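Local coordinates for AmbC (PDB 5O15), which acts as a bifunctional dehydratase-cyclase domain in ambruticin biosynthesis, probably eliminating water from a polyketide intermediate and then closing an oxygen heterocycle, at residues V53-I58 and V300-A304; E82-P88 and A130-V135; P232-I236 and R293-A297; P20-A24 and L36-L40. All blocks are in the same frame, centred on the assembly; numbering follows the deposited sequence.

Contact 1 of 4, residues V53-I58 and V300-A304; sequences VLGTVI and VRKAA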
# COMPACT_ATOMS: atom_id res chain seq x y z
N VAL A 53 7.82 -11.98 -0.23
CA VAL A 53 8.43 -11.27 -1.34
C VAL A 53 9.71 -12.01 -1.71
O VAL A 53 10.73 -11.93 -1.02
CB VAL A 53 8.71 -9.82 -0.99
CG1 VAL A 53 9.33 -9.15 -2.16
CG2 VAL A 53 7.42 -9.12 -0.57
N LEU A 54 9.63 -12.81 -2.78
CA LEU A 54 10.80 -13.55 -3.28
C LEU A 54 11.45 -14.38 -2.18
O LEU A 54 12.67 -14.51 -2.10
CB LEU A 54 11.82 -12.63 -3.96
CG LEU A 54 11.33 -11.74 -5.10
CD1 LEU A 54 12.43 -10.83 -5.61
CD2 LEU A 54 10.71 -12.59 -6.25
N GLY A 55 10.62 -14.93 -1.29
CA GLY A 55 11.07 -15.77 -0.21
C GLY A 55 11.19 -15.08 1.14
O GLY A 55 11.37 -15.77 2.15
N THR A 56 11.09 -13.75 1.21
CA THR A 56 11.27 -13.00 2.45
C THR A 56 9.94 -12.45 2.92
O THR A 56 9.25 -11.76 2.17
CB THR A 56 12.28 -11.88 2.21
OG1 THR A 56 13.56 -12.48 1.91
CG2 THR A 56 12.44 -10.97 3.46
N VAL A 57 9.63 -12.68 4.19
CA VAL A 57 8.31 -12.32 4.71
C VAL A 57 8.41 -10.91 5.29
O VAL A 57 9.07 -10.70 6.32
CB VAL A 57 7.85 -13.32 5.77
CG1 VAL A 57 6.43 -13.00 6.15
CG2 VAL A 57 8.00 -14.77 5.27
N ILE A 58 7.78 -9.94 4.64
CA ILE A 58 7.86 -8.55 5.06
C ILE A 58 6.47 -7.94 4.99
O ILE A 58 5.62 -8.35 4.19
CB ILE A 58 8.83 -7.71 4.21
CG1 ILE A 58 8.44 -7.73 2.73
CG2 ILE A 58 10.26 -8.14 4.49
CD1 ILE A 58 9.34 -6.85 1.86
N VAL A 300 16.21 -8.08 -1.36
CA VAL A 300 15.11 -8.04 -0.40
C VAL A 300 15.50 -8.74 0.89
O VAL A 300 15.22 -8.25 1.99
CB VAL A 300 13.83 -8.64 -1.02
CG1 VAL A 300 12.73 -8.68 0.02
CG2 VAL A 300 13.40 -7.83 -2.22
N ARG A 301 16.17 -9.89 0.78
CA ARG A 301 16.58 -10.63 1.97
C ARG A 301 17.51 -9.78 2.82
O ARG A 301 17.35 -9.70 4.04
CB ARG A 301 17.31 -11.91 1.55
CG ARG A 301 17.71 -12.80 2.72
CD ARG A 301 18.75 -13.83 2.32
NE ARG A 301 20.04 -13.19 2.06
CZ ARG A 301 20.82 -12.65 3.00
NH1 ARG A 301 20.44 -12.68 4.28
NH2 ARG A 301 21.97 -12.08 2.68
N LYS A 302 18.51 -9.17 2.19
CA LYS A 302 19.48 -8.36 2.90
C LYS A 302 18.81 -7.14 3.52
O LYS A 302 19.13 -6.76 4.66
CB LYS A 302 20.59 -7.95 1.94
CG LYS A 302 21.61 -9.05 1.65
CD LYS A 302 22.63 -8.62 0.59
CE LYS A 302 23.91 -9.46 0.64
NZ LYS A 302 24.37 -9.90 -0.72
N ALA A 303 17.91 -6.49 2.78
CA ALA A 303 17.24 -5.30 3.30
C ALA A 303 16.39 -5.63 4.52
O ALA A 303 16.39 -4.85 5.50
CB ALA A 303 16.39 -4.66 2.21
N ALA A 304 15.70 -6.77 4.51
CA ALA A 304 14.87 -7.15 5.63
C ALA A 304 15.71 -7.56 6.83
O ALA A 304 15.34 -7.28 7.98
CB ALA A 304 13.96 -8.30 5.22

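Contact 2 of 4, residues E82-P88 and A130-V135; sequences ELTIEAP and AHARGV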
# COMPACT_ATOMS: atom_id res chain seq x y z
N GLU A 82 3.64 12.92 0.50
CA GLU A 82 4.77 12.12 0.05
C GLU A 82 5.05 11.06 1.09
O GLU A 82 4.90 11.32 2.30
CB GLU A 82 6.04 12.96 -0.14
CG GLU A 82 5.91 14.15 -1.10
CD GLU A 82 5.57 13.74 -2.53
OE1 GLU A 82 5.82 12.56 -2.92
OE2 GLU A 82 5.04 14.61 -3.28
N LEU A 83 5.45 9.88 0.63
CA LEU A 83 5.90 8.80 1.49
C LEU A 83 7.05 8.10 0.78
O LEU A 83 6.94 7.72 -0.39
CB LEU A 83 4.75 7.83 1.80
CG LEU A 83 5.09 6.71 2.80
CD1 LEU A 83 3.87 6.24 3.59
CD2 LEU A 83 5.79 5.52 2.20
N THR A 84 8.16 7.95 1.48
CA THR A 84 9.31 7.19 1.03
C THR A 84 9.46 6.00 1.95
O THR A 84 9.29 6.12 3.16
CB THR A 84 10.58 8.03 1.08
OG1 THR A 84 10.40 9.21 0.28
CG2 THR A 84 11.76 7.24 0.51
N ILE A 85 9.70 4.83 1.36
CA ILE A 85 9.98 3.63 2.11
C ILE A 85 11.49 3.51 2.24
O ILE A 85 12.21 3.49 1.24
CB ILE A 85 9.36 2.39 1.45
CG1 ILE A 85 7.84 2.60 1.34
CG2 ILE A 85 9.72 1.16 2.26
CD1 ILE A 85 7.10 1.49 0.64
N GLU A 86 11.98 3.42 3.46
CA GLU A 86 13.42 3.37 3.71
C GLU A 86 13.94 1.97 3.99
O GLU A 86 15.06 1.64 3.59
CB GLU A 86 13.78 4.27 4.90
CG GLU A 86 13.50 5.72 4.67
CD GLU A 86 14.14 6.59 5.70
OE1 GLU A 86 14.75 6.06 6.66
OE2 GLU A 86 14.03 7.81 5.53
N ALA A 87 13.17 1.17 4.72
CA ALA A 87 13.57 -0.20 5.04
C ALA A 87 12.34 -1.05 5.30
O ALA A 87 11.40 -0.58 5.95
CB ALA A 87 14.42 -0.18 6.32
N PRO A 88 12.36 -2.31 4.87
CA PRO A 88 11.20 -3.18 5.09
C PRO A 88 11.08 -3.58 6.56
O PRO A 88 12.00 -3.45 7.37
CB PRO A 88 11.49 -4.41 4.22
CG PRO A 88 12.97 -4.42 4.08
CD PRO A 88 13.44 -2.99 4.13
N ALA A 130 13.40 2.80 11.51
CA ALA A 130 12.58 3.64 10.65
C ALA A 130 12.24 2.87 9.37
O ALA A 130 13.13 2.32 8.72
CB ALA A 130 13.33 4.90 10.26
N HIS A 131 10.97 2.81 9.03
CA HIS A 131 10.56 2.16 7.81
C HIS A 131 10.15 3.12 6.72
O HIS A 131 10.37 2.82 5.54
CB HIS A 131 9.41 1.19 8.09
CG HIS A 131 9.78 0.12 9.06
ND1 HIS A 131 10.68 -0.86 8.75
CD2 HIS A 131 9.43 -0.08 10.35
CE1 HIS A 131 10.87 -1.64 9.81
NE2 HIS A 131 10.11 -1.19 10.79
N ALA A 132 9.57 4.28 7.07
CA ALA A 132 8.97 5.16 6.09
C ALA A 132 9.01 6.56 6.67
O ALA A 132 8.95 6.75 7.88
CB ALA A 132 7.53 4.79 5.74
N ARG A 133 9.11 7.54 5.79
CA ARG A 133 9.07 8.94 6.14
C ARG A 133 8.32 9.69 5.08
O ARG A 133 8.21 9.23 3.95
CB ARG A 133 10.49 9.54 6.18
CG ARG A 133 11.38 8.96 7.22
CD ARG A 133 12.75 9.65 7.27
NE ARG A 133 13.53 9.05 8.35
CZ ARG A 133 13.39 9.37 9.63
NH1 ARG A 133 12.54 10.34 9.98
NH2 ARG A 133 14.12 8.76 10.55
N GLY A 134 7.83 10.86 5.41
CA GLY A 134 7.18 11.63 4.39
C GLY A 134 6.59 12.90 4.93
O GLY A 134 7.02 13.43 5.96
N VAL A 135 5.57 13.39 4.23
CA VAL A 135 4.92 14.64 4.55
C VAL A 135 3.42 14.45 4.38
O VAL A 135 2.98 13.83 3.38
CB VAL A 135 5.43 15.77 3.63
CG1 VAL A 135 4.71 17.06 3.92
CG2 VAL A 135 6.93 15.92 3.73
O HOH W 1 10.30 11.30 2.51
O HOH W 2 15.98 6.78 8.70

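Contact 3 of 4, residues P232-I236 and R293-A297; sequences PREGI and RWATA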
# COMPACT_ATOMS: atom_id res chain seq x y z
N PRO A 232 11.34 -11.50 -20.01
CA PRO A 232 11.63 -12.00 -18.67
C PRO A 232 12.68 -11.14 -17.98
O PRO A 232 13.62 -10.65 -18.61
CB PRO A 232 12.16 -13.42 -18.92
CG PRO A 232 11.53 -13.82 -20.17
CD PRO A 232 11.47 -12.57 -21.01
N ARG A 233 12.51 -10.99 -16.67
CA ARG A 233 13.43 -10.23 -15.85
C ARG A 233 13.53 -10.88 -14.47
O ARG A 233 12.58 -11.52 -14.01
CB ARG A 233 12.99 -8.78 -15.74
CG ARG A 233 13.98 -7.90 -15.01
CD ARG A 233 13.76 -6.43 -15.26
NE ARG A 233 14.72 -5.64 -14.51
CZ ARG A 233 14.93 -4.35 -14.68
NH1 ARG A 233 14.23 -3.67 -15.59
NH2 ARG A 233 15.83 -3.74 -13.94
N GLU A 234 14.68 -10.70 -13.83
CA GLU A 234 14.93 -11.23 -12.49
C GLU A 234 14.24 -10.37 -11.44
O GLU A 234 14.29 -9.15 -11.49
CB GLU A 234 16.44 -11.22 -12.21
CG GLU A 234 16.81 -11.80 -10.85
CD GLU A 234 18.30 -11.75 -10.55
OE1 GLU A 234 19.06 -11.18 -11.35
OE2 GLU A 234 18.69 -12.31 -9.51
N GLY A 235 13.60 -11.03 -10.47
CA GLY A 235 13.09 -10.36 -9.29
C GLY A 235 11.72 -9.76 -9.42
O GLY A 235 10.86 -10.30 -10.12
N ILE A 236 11.49 -8.64 -8.73
CA ILE A 236 10.15 -8.06 -8.71
C ILE A 236 10.26 -6.55 -8.51
O ILE A 236 11.15 -6.10 -7.76
CB ILE A 236 9.30 -8.69 -7.59
CG1 ILE A 236 7.81 -8.40 -7.82
CG2 ILE A 236 9.79 -8.25 -6.18
CD1 ILE A 236 6.87 -9.13 -6.86
N ARG A 293 10.89 -0.01 -7.91
CA ARG A 293 12.17 -0.34 -8.51
C ARG A 293 12.38 -1.84 -8.45
O ARG A 293 12.12 -2.46 -7.42
CB ARG A 293 13.30 0.34 -7.72
CG ARG A 293 14.68 0.09 -8.22
CD ARG A 293 15.73 0.83 -7.40
NE ARG A 293 15.61 2.28 -7.50
CZ ARG A 293 15.19 3.10 -6.53
NH1 ARG A 293 14.83 2.62 -5.34
NH2 ARG A 293 15.15 4.40 -6.75
N TRP A 294 12.87 -2.41 -9.55
CA TRP A 294 13.16 -3.84 -9.59
C TRP A 294 14.19 -4.23 -8.54
O TRP A 294 15.20 -3.54 -8.37
CB TRP A 294 13.66 -4.23 -10.98
CG TRP A 294 12.56 -4.29 -12.00
CD1 TRP A 294 12.03 -3.25 -12.72
CD2 TRP A 294 11.85 -5.45 -12.40
NE1 TRP A 294 11.04 -3.71 -13.56
CE2 TRP A 294 10.92 -5.06 -13.37
CE3 TRP A 294 11.92 -6.80 -12.04
CZ2 TRP A 294 10.07 -5.96 -13.99
CZ3 TRP A 294 11.07 -7.70 -12.65
CH2 TRP A 294 10.15 -7.27 -13.61
N ALA A 295 13.91 -5.32 -7.82
CA ALA A 295 14.78 -5.80 -6.75
C ALA A 295 14.95 -7.31 -6.89
O ALA A 295 14.01 -8.03 -7.25
CB ALA A 295 14.15 -5.54 -5.38
N THR A 296 16.16 -7.78 -6.60
CA THR A 296 16.41 -9.22 -6.59
C THR A 296 16.04 -9.83 -5.24
O THR A 296 15.88 -9.12 -4.23
CB THR A 296 17.89 -9.50 -6.81
OG1 THR A 296 18.61 -9.02 -5.68
CG2 THR A 296 18.40 -8.84 -8.08
N ALA A 297 15.96 -11.17 -5.22
CA ALA A 297 15.66 -11.88 -3.99
C ALA A 297 16.68 -11.56 -2.90
O ALA A 297 16.33 -11.41 -1.74
CB ALA A 297 15.58 -13.39 -4.25
O HOH W 3 16.61 -12.76 -7.61

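Contact 4 of 4, residues P20-A24 and L36-L40; sequences PWLSA and LSGRL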
# COMPACT_ATOMS: atom_id res chain seq x y z
N PRO A 20 -6.78 -0.98 14.08
CA PRO A 20 -6.30 -2.28 14.58
C PRO A 20 -4.89 -2.27 15.08
O PRO A 20 -4.55 -3.15 15.88
CB PRO A 20 -6.41 -3.19 13.35
CG PRO A 20 -7.38 -2.56 12.46
CD PRO A 20 -7.33 -1.09 12.72
N TRP A 21 -4.06 -1.34 14.62
CA TRP A 21 -2.63 -1.36 14.87
C TRP A 21 -2.13 -0.14 15.63
O TRP A 21 -0.92 -0.05 15.89
CB TRP A 21 -1.88 -1.44 13.54
CG TRP A 21 -2.08 -2.70 12.77
CD1 TRP A 21 -2.53 -3.90 13.22
CD2 TRP A 21 -1.81 -2.87 11.38
NE1 TRP A 21 -2.55 -4.82 12.19
CE2 TRP A 21 -2.09 -4.20 11.06
CE3 TRP A 21 -1.33 -2.02 10.38
CZ2 TRP A 21 -1.92 -4.70 9.80
CZ3 TRP A 21 -1.16 -2.52 9.13
CH2 TRP A 21 -1.45 -3.84 8.84
N LEU A 22 -2.99 0.81 15.93
CA LEU A 22 -2.60 2.01 16.67
C LEU A 22 -3.61 2.16 17.79
O LEU A 22 -4.82 2.22 17.53
CB LEU A 22 -2.57 3.23 15.75
CG LEU A 22 -1.50 3.23 14.65
CD1 LEU A 22 -1.66 4.40 13.70
CD2 LEU A 22 -0.11 3.20 15.20
N SER A 23 -3.11 2.17 19.02
CA SER A 23 -3.95 2.17 20.21
C SER A 23 -3.86 3.45 21.00
O SER A 23 -4.65 3.66 21.93
CB SER A 23 -3.56 1.01 21.14
OG SER A 23 -2.24 1.17 21.60
N ALA A 24 -2.90 4.32 20.70
CA ALA A 24 -2.79 5.60 21.38
C ALA A 24 -2.41 6.64 20.35
O ALA A 24 -1.61 6.38 19.43
CB ALA A 24 -1.76 5.53 22.51
N LEU A 36 1.86 8.49 17.74
CA LEU A 36 0.90 7.40 17.68
C LEU A 36 1.64 6.10 17.95
O LEU A 36 2.69 5.85 17.37
CB LEU A 36 0.22 7.32 16.31
CG LEU A 36 -0.60 8.53 15.91
CD1 LEU A 36 0.23 9.63 15.30
CD2 LEU A 36 -1.70 8.18 14.95
N SER A 37 1.07 5.28 18.82
CA SER A 37 1.71 4.04 19.22
C SER A 37 0.75 2.88 19.02
O SER A 37 -0.46 3.04 19.15
CB SER A 37 2.11 4.09 20.70
OG SER A 37 3.02 5.13 20.95
N GLY A 38 1.31 1.71 18.76
CA GLY A 38 0.46 0.54 18.69
C GLY A 38 1.28 -0.72 18.56
O GLY A 38 2.48 -0.75 18.85
N ARG A 39 0.59 -1.78 18.14
CA ARG A 39 1.17 -3.11 18.12
C ARG A 39 0.59 -3.85 16.93
O ARG A 39 -0.62 -3.78 16.69
CB ARG A 39 0.78 -3.89 19.38
CG ARG A 39 1.48 -5.21 19.57
CD ARG A 39 1.34 -5.64 21.02
NE ARG A 39 1.83 -7.00 21.27
CZ ARG A 39 1.13 -8.11 21.06
NH1 ARG A 39 -0.12 -8.03 20.60
NH2 ARG A 39 1.66 -9.29 21.32
N LEU A 40 1.44 -4.56 16.22
CA LEU A 40 1.02 -5.39 15.09
C LEU A 40 1.39 -6.83 15.42
O LEU A 40 2.57 -7.19 15.41
CB LEU A 40 1.74 -4.91 13.84
CG LEU A 40 1.06 -5.22 12.53
CD1 LEU A 40 1.76 -4.48 11.40
CD2 LEU A 40 1.04 -6.71 12.30

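Contact 1 of 4, residues V53-I58 and V300-A304
The one flat side-chain group at this contact, the guanidinium of R301, puts neither face nor edge against T56: the chain bends at chi3 (70°) and leads it off to a salt bridge with E298. What R301 offers T56 is its root, with CA 3.5 Å and CB 3.8 Å from T56 OG1. The rest is aliphatic packing. V300 CG1 is the central methyl: it sits 3.9 Å from T56 CB and 4.1 Å from V53 CG1, its side chain meeting that of V53 nearly at a right angle. CG2 of T56, swung opposite its backbone N (chi1 of OG1 -65°), approaches A304 CB end on at 3.5 Å, and I58 CG2 reaches the same methyl at 3.8 Å. With a glycine in place of T56, both branches are gone, and A304 CB and V300 CG1 would probably be left with a gap on the hairpin side. The backbone behind T56 is firmly set, since V53 N bonds to T56 O at 2.8 Å and T56 N to V53 O at 2.9 Å, closing a type I' turn. Across it, I58 O accepts a bond from H51 ND1. H51 and G55 fit the HxxxGxxxxP signature of polyketide synthase dehydratases; the contact packs the tight two-residue beta hairpin that carries it against the C-terminal helix 297-305 of a double hotdog fold.

Contact 2 of 4, residues E82-P88 and A130-V135
Two neighbouring antiparallel strands of the hotdog sheet, 79-85 and 129-137, pair E82 with V135 and T84 with R133 as hydrogen-bonded pairs, their axes 163° apart. T84 N meets R133 O at 2.8 Å, nearly straight. Between these pairs L83 faces G134, where a side chain would run into E82 O; G134 CA instead comes to 3.1 Å from that oxygen. L83 CD2 and A132 CB touch at 4.0 Å on the face covered by helix 61-75. Past I85 the regular ladder ends: E86 N still bonds H131 O at 2.7 Å, and H131 with A132 forms a classic beta bulge opposite V116 on the other neighbouring strand. H131 CG lies beside its own backbone N (chi1 -60°), which turns ND1 to A87 O at 2.9 Å, the acceptor lying in the ring plane; NE2 is held by S118, and F64 meets the ring nearly parallel. A leucine replacing H131 would probably leave A87 O and S118 without this donor or partner and the loop leading to P88 less fixed. On the side of the strand where R133 points, the E86 carboxylate lies near the guanidinium edge; the salt bridge from OE2 to NE is doubtful in detail, but a water joins E86 OE1 to R133 NH2.

Contact 3 of 4, residues P232-I236 and R293-A297
I236 and A295 form an antiparallel hydrogen-bonded pair where strand 236-247 begins and strand 283-295 ends, at one end of the second hotdog half of the domain. R293, on the approach to this pair, turns its side chain away to a cation-pi contact with F240. W294 comes next and carries the largest part of the contact. The extended R233 chain is laid over one face of its indole: R233 CD stands 3.6 Å from the centroid of the six-membered ring as a CH-pi contact, and R233 CZ 3.8 Å from that of the five-membered ring as a cation-pi contact. Guanidinium and indole planes are only about 4° apart, a flat stack. D268, by a salt bridge to NH2, and G267 O, bonded to NH1, fix the rotation of the guanidinium, so the indole is covered by a group already held in place. E234 O comes obliquely to the six-membered ring, 3.4 Å from W294 CE3. A295 follows with both backbone bonds of the pair, its N to I236 O at 2.9 Å and its O accepting I236 N at 3.0 Å. That same carbonyl lies 3.2 Å from G235 CA; a side chain on G235 would strike it. T296 follows the strand's end: OG1, lodged between backbone N and carbonyl carbon (chi1 67°), N-caps helix 297-305 by bonding H299 N, while CG2 touches the E234 carboxylate. At A297 a water receives the backbone N-H at 2.9 Å and donates to E234 OE2, also at 2.9 Å.

Contact 4 of 4, residues P20-A24 and L36-L40
L40 swings its CG roughly opposite its backbone N (chi1 -156°), while W21 keeps CG beside its own N (chi1 -65°), and these turns lay the two side chains alongside each other, pointing the same way. The branch point of L40 then sits over one face of the indole, CG lying 3.6 Å from the centroid of the five-membered ring in a CH-pi contact, and L40 CD1 spreads over the fused bond, 3.9 Å from W21 CD2. F207 and H45 meet the indole edge-to-face. Further along, L22 CD1 and L36 CD2 touch at 4.0 Å, their chains crossing at a slant. Between these two apolar patches the backbones come close at G38: its CA lies 3.2 Å from W21 O, and any side chain there would collide with that oxygen. R39 N reaches the same carbonyl only weakly. S37 O is gripped twice, by S23 N at 2.8 Å in the carbonyl plane and by A24 N at 3.2 Å, the signature of a classic beta bulge with S23 and A24 opposite S37; S37 N returns a bond to A24 O at 3.0 Å. The bulge leads the chain into edge strand 24-27, which lies along strand 34-41. That strand is paired on its other side with strand 96-103 through L36, G38 and L40, while W21, L22 and L36 pack on helix 61-75.

Along the chain contact 4 closes first, and contact 1 then spans contacts 2 and 3, which follow one another inside its loop. Contacts 4, 2 and 3 lie on the run of antiparallel strands through both hotdog halves: contact 4 at the edge strand of the first, contact 2 at strand 79-85, which pairs with strand 236-247 of the second, and contact 3 at the start of that strand. Contacts 3 and 4, centres about 33 Å apart, lie on opposite sides of the chain's centre. Contact 1 touches contacts 2 and 3, P88 packing on A304 and L54 on I236 and A297; helix 297-305 directly follows strand 283-295, tying the C-terminus back to the first half.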